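Local coordinates for SAM-dependent O-methyltransferase (Thermotoga maritima, PDB 1O54), which probably methylates N1 of adenosine 58 in tRNA with S-adenosyl-L-methionine as the methyl donor, at residues 237-242 with 262-267. Numbering follows the deposited sequence.
Sequences WESLFR and AYMIFA
Trp-237 and Met-264 form an antiparallel hydrogen-bonded pair. Trp-237 N donates to Met-264 O at 2.8 Å, and Met-264 N returns a bond to Trp-237 O at 2.9 Å. Both bonds are close to straight. The side chains of Trp-237 and Met-264 lie on the same face of the sheet. The Met-264 chain bends at its last torsion (chi3 -78°), which brings CE to 4.1 Å from Trp-237 CB. Phe-266 CE1 lies 3.9 Å from Trp-237 CD1, and the two rings meet obliquely, with planes 68° apart. Toward Ser-239 and Ala-262 the strands diverge, and a water bridges the gap: it accepts from Ser-239 N and donates to Ala-262 O. A second donates to Glu-238 OE1 at 2.9 Å and also bonds Tyr-263 OH. The pairing joins strand 234-245 to strand 263-269, in the mixed sheet of a class I, Rossmann-like methyltransferase domain. Residues 237-242 also pair antiparallel with a strand of a second subunit, so the sheet continues across this interface of the tetramer. Glu-238 OE2 forms a salt bridge with Arg-242 and a hydrogen bond with Tyr-244 of that subunit, and OE1 a salt bridge with Arg-242 of a third subunit. Within the chain, Met-107 of helix 98-107 packs on both Trp-237 and Phe-266.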
loop_
_atom_site.group_PDB
_atom_site.type_symbol
_atom_site.label_atom_id
_atom_site.label_comp_id
_atom_site.label_asym_id
_atom_site.label_seq_id
_atom_site.Cartn_x
_atom_site.Cartn_y
_atom_site.Cartn_z
ATOM N N TRP A 237 13.147 -4.415 2.442
ATOM C CA TRP A 237 11.915 -4.421 1.647
ATOM C C TRP A 237 10.728 -4.893 2.485
ATOM O O TRP A 237 10.860 -5.763 3.358
ATOM C CB TRP A 237 12.070 -5.351 0.432
ATOM C CG TRP A 237 12.957 -4.800 -0.594
ATOM C CD1 TRP A 237 14.314 -5.015 -0.746
ATOM C CD2 TRP A 237 12.574 -3.921 -1.658
ATOM N NE1 TRP A 237 14.784 -4.297 -1.832
ATOM C CE2 TRP A 237 13.735 -3.633 -2.408
ATOM C CE3 TRP A 237 11.366 -3.343 -2.055
ATOM C CZ2 TRP A 237 13.715 -2.796 -3.540
ATOM C CZ3 TRP A 237 11.340 -2.531 -3.185
ATOM C CH2 TRP A 237 12.504 -2.238 -3.890
ATOM N N GLU A 238 9.558 -4.335 2.189
ATOM C CA GLU A 238 8.317 -4.935 2.600
ATOM C C GLU A 238 7.384 -4.977 1.396
ATOM O O GLU A 238 7.508 -4.140 0.474
ATOM C CB GLU A 238 7.647 -4.162 3.748
ATOM C CG GLU A 238 6.904 -2.947 3.298
ATOM C CD GLU A 238 6.279 -2.149 4.458
ATOM O OE1 GLU A 238 5.665 -2.720 5.382
ATOM O OE2 GLU A 238 6.380 -0.944 4.366
ATOM N N SER A 239 6.463 -5.914 1.399
ATOM C CA SER A 239 5.469 -5.963 0.332
ATOM C C SER A 239 4.059 -6.053 0.907
ATOM O O SER A 239 3.847 -6.655 2.003
ATOM C CB SER A 239 5.706 -7.163 -0.567
ATOM O OG SER A 239 5.485 -8.367 0.121
ATOM N N LEU A 240 3.106 -5.453 0.177
ATOM C CA LEU A 240 1.690 -5.572 0.434
ATOM C C LEU A 240 1.079 -6.182 -0.804
ATOM O O LEU A 240 1.243 -5.643 -1.905
ATOM C CB LEU A 240 1.021 -4.204 0.699
ATOM N N PHE A 241 0.381 -7.286 -0.619
ATOM C CA PHE A 241 -0.340 -7.955 -1.697
ATOM C C PHE A 241 -1.830 -7.780 -1.482
ATOM O O PHE A 241 -2.337 -8.012 -0.386
ATOM C CB PHE A 241 0.006 -9.428 -1.751
ATOM C CG PHE A 241 1.268 -9.735 -2.470
ATOM C CD1 PHE A 241 2.485 -9.289 -1.988
ATOM C CD2 PHE A 241 1.248 -10.452 -3.644
ATOM C CE1 PHE A 241 3.666 -9.583 -2.626
ATOM C CE2 PHE A 241 2.404 -10.762 -4.301
ATOM C CZ PHE A 241 3.630 -10.308 -3.816
ATOM N N ARG A 242 -2.518 -7.336 -2.522
ATOM C CA ARG A 242 -3.937 -7.032 -2.418
ATOM C C ARG A 242 -4.676 -7.842 -3.465
ATOM O O ARG A 242 -4.402 -7.687 -4.651
ATOM C CB ARG A 242 -4.185 -5.537 -2.695
ATOM C CG ARG A 242 -5.610 -5.180 -2.517
ATOM C CD ARG A 242 -5.862 -3.709 -2.132
ATOM N NE ARG A 242 -5.527 -2.860 -3.261
ATOM C CZ ARG A 242 -5.803 -1.570 -3.336
ATOM N NH1 ARG A 242 -6.446 -0.960 -2.358
ATOM N NH2 ARG A 242 -5.447 -0.904 -4.415
ATOM N N ALA A 262 6.448 -9.693 7.207
ATOM C CA ALA A 262 7.835 -9.532 7.626
ATOM C C ALA A 262 8.580 -8.440 6.846
ATOM O O ALA A 262 8.332 -8.233 5.666
ATOM C CB ALA A 262 8.581 -10.877 7.457
ATOM N N TYR A 263 9.518 -7.773 7.518
ATOM C CA TYR A 263 10.512 -6.920 6.872
ATOM C C TYR A 263 11.594 -7.862 6.371
ATOM O O TYR A 263 12.014 -8.740 7.102
ATOM C CB TYR A 263 11.097 -5.916 7.847
ATOM C CG TYR A 263 10.029 -4.977 8.386
ATOM C CD1 TYR A 263 9.438 -5.185 9.612
ATOM C CD2 TYR A 263 9.563 -3.923 7.601
ATOM C CE1 TYR A 263 8.453 -4.326 10.083
ATOM C CE2 TYR A 263 8.555 -3.065 8.065
ATOM C CZ TYR A 263 8.025 -3.271 9.302
ATOM O OH TYR A 263 7.038 -2.442 9.819
ATOM N N MET A 264 11.989 -7.703 5.117
ATOM C CA MET A 264 13.020 -8.523 4.517
ATOM C C MET A 264 14.299 -7.723 4.356
ATOM O O MET A 264 14.267 -6.633 3.763
ATOM C CB MET A 264 12.559 -8.980 3.152
ATOM C CG MET A 264 11.294 -9.797 3.223
ATOM S SD MET A 264 10.547 -10.206 1.627
ATOM C CE MET A 264 9.730 -8.626 1.184
ATOM N N ILE A 265 15.412 -8.267 4.827
ATOM C CA ILE A 265 16.690 -7.577 4.762
ATOM C C ILE A 265 17.656 -8.395 3.954
ATOM O O ILE A 265 17.769 -9.593 4.191
ATOM C CB ILE A 265 17.263 -7.365 6.177
ATOM C CG1 ILE A 265 16.260 -6.622 7.103
ATOM C CG2 ILE A 265 18.569 -6.603 6.108
ATOM C CD1 ILE A 265 16.654 -6.638 8.557
ATOM N N PHE A 266 18.351 -7.746 3.016
ATOM C CA PHE A 266 19.301 -8.422 2.136
ATOM C C PHE A 266 20.649 -7.745 2.217
ATOM O O PHE A 266 20.731 -6.546 2.455
ATOM C CB PHE A 266 18.776 -8.285 0.702
ATOM C CG PHE A 266 17.406 -8.891 0.494
ATOM C CD1 PHE A 266 16.276 -8.117 0.669
ATOM C CD2 PHE A 266 17.250 -10.202 0.160
ATOM C CE1 PHE A 266 14.982 -8.671 0.507
ATOM C CE2 PHE A 266 15.970 -10.755 -0.023
ATOM C CZ PHE A 266 14.850 -9.975 0.173
ATOM N N ALA A 267 21.715 -8.501 1.968
ATOM C CA ALA A 267 23.066 -7.979 1.918
ATOM C C ALA A 267 23.933 -8.943 1.094
ATOM O O ALA A 267 23.593 -10.114 0.926
ATOM C CB ALA A 267 23.600 -7.824 3.299
HETATM O O HOH W 1 5.738 -1.339 7.925
HETATM O O HOH W 2 6.916 -8.254 3.384
#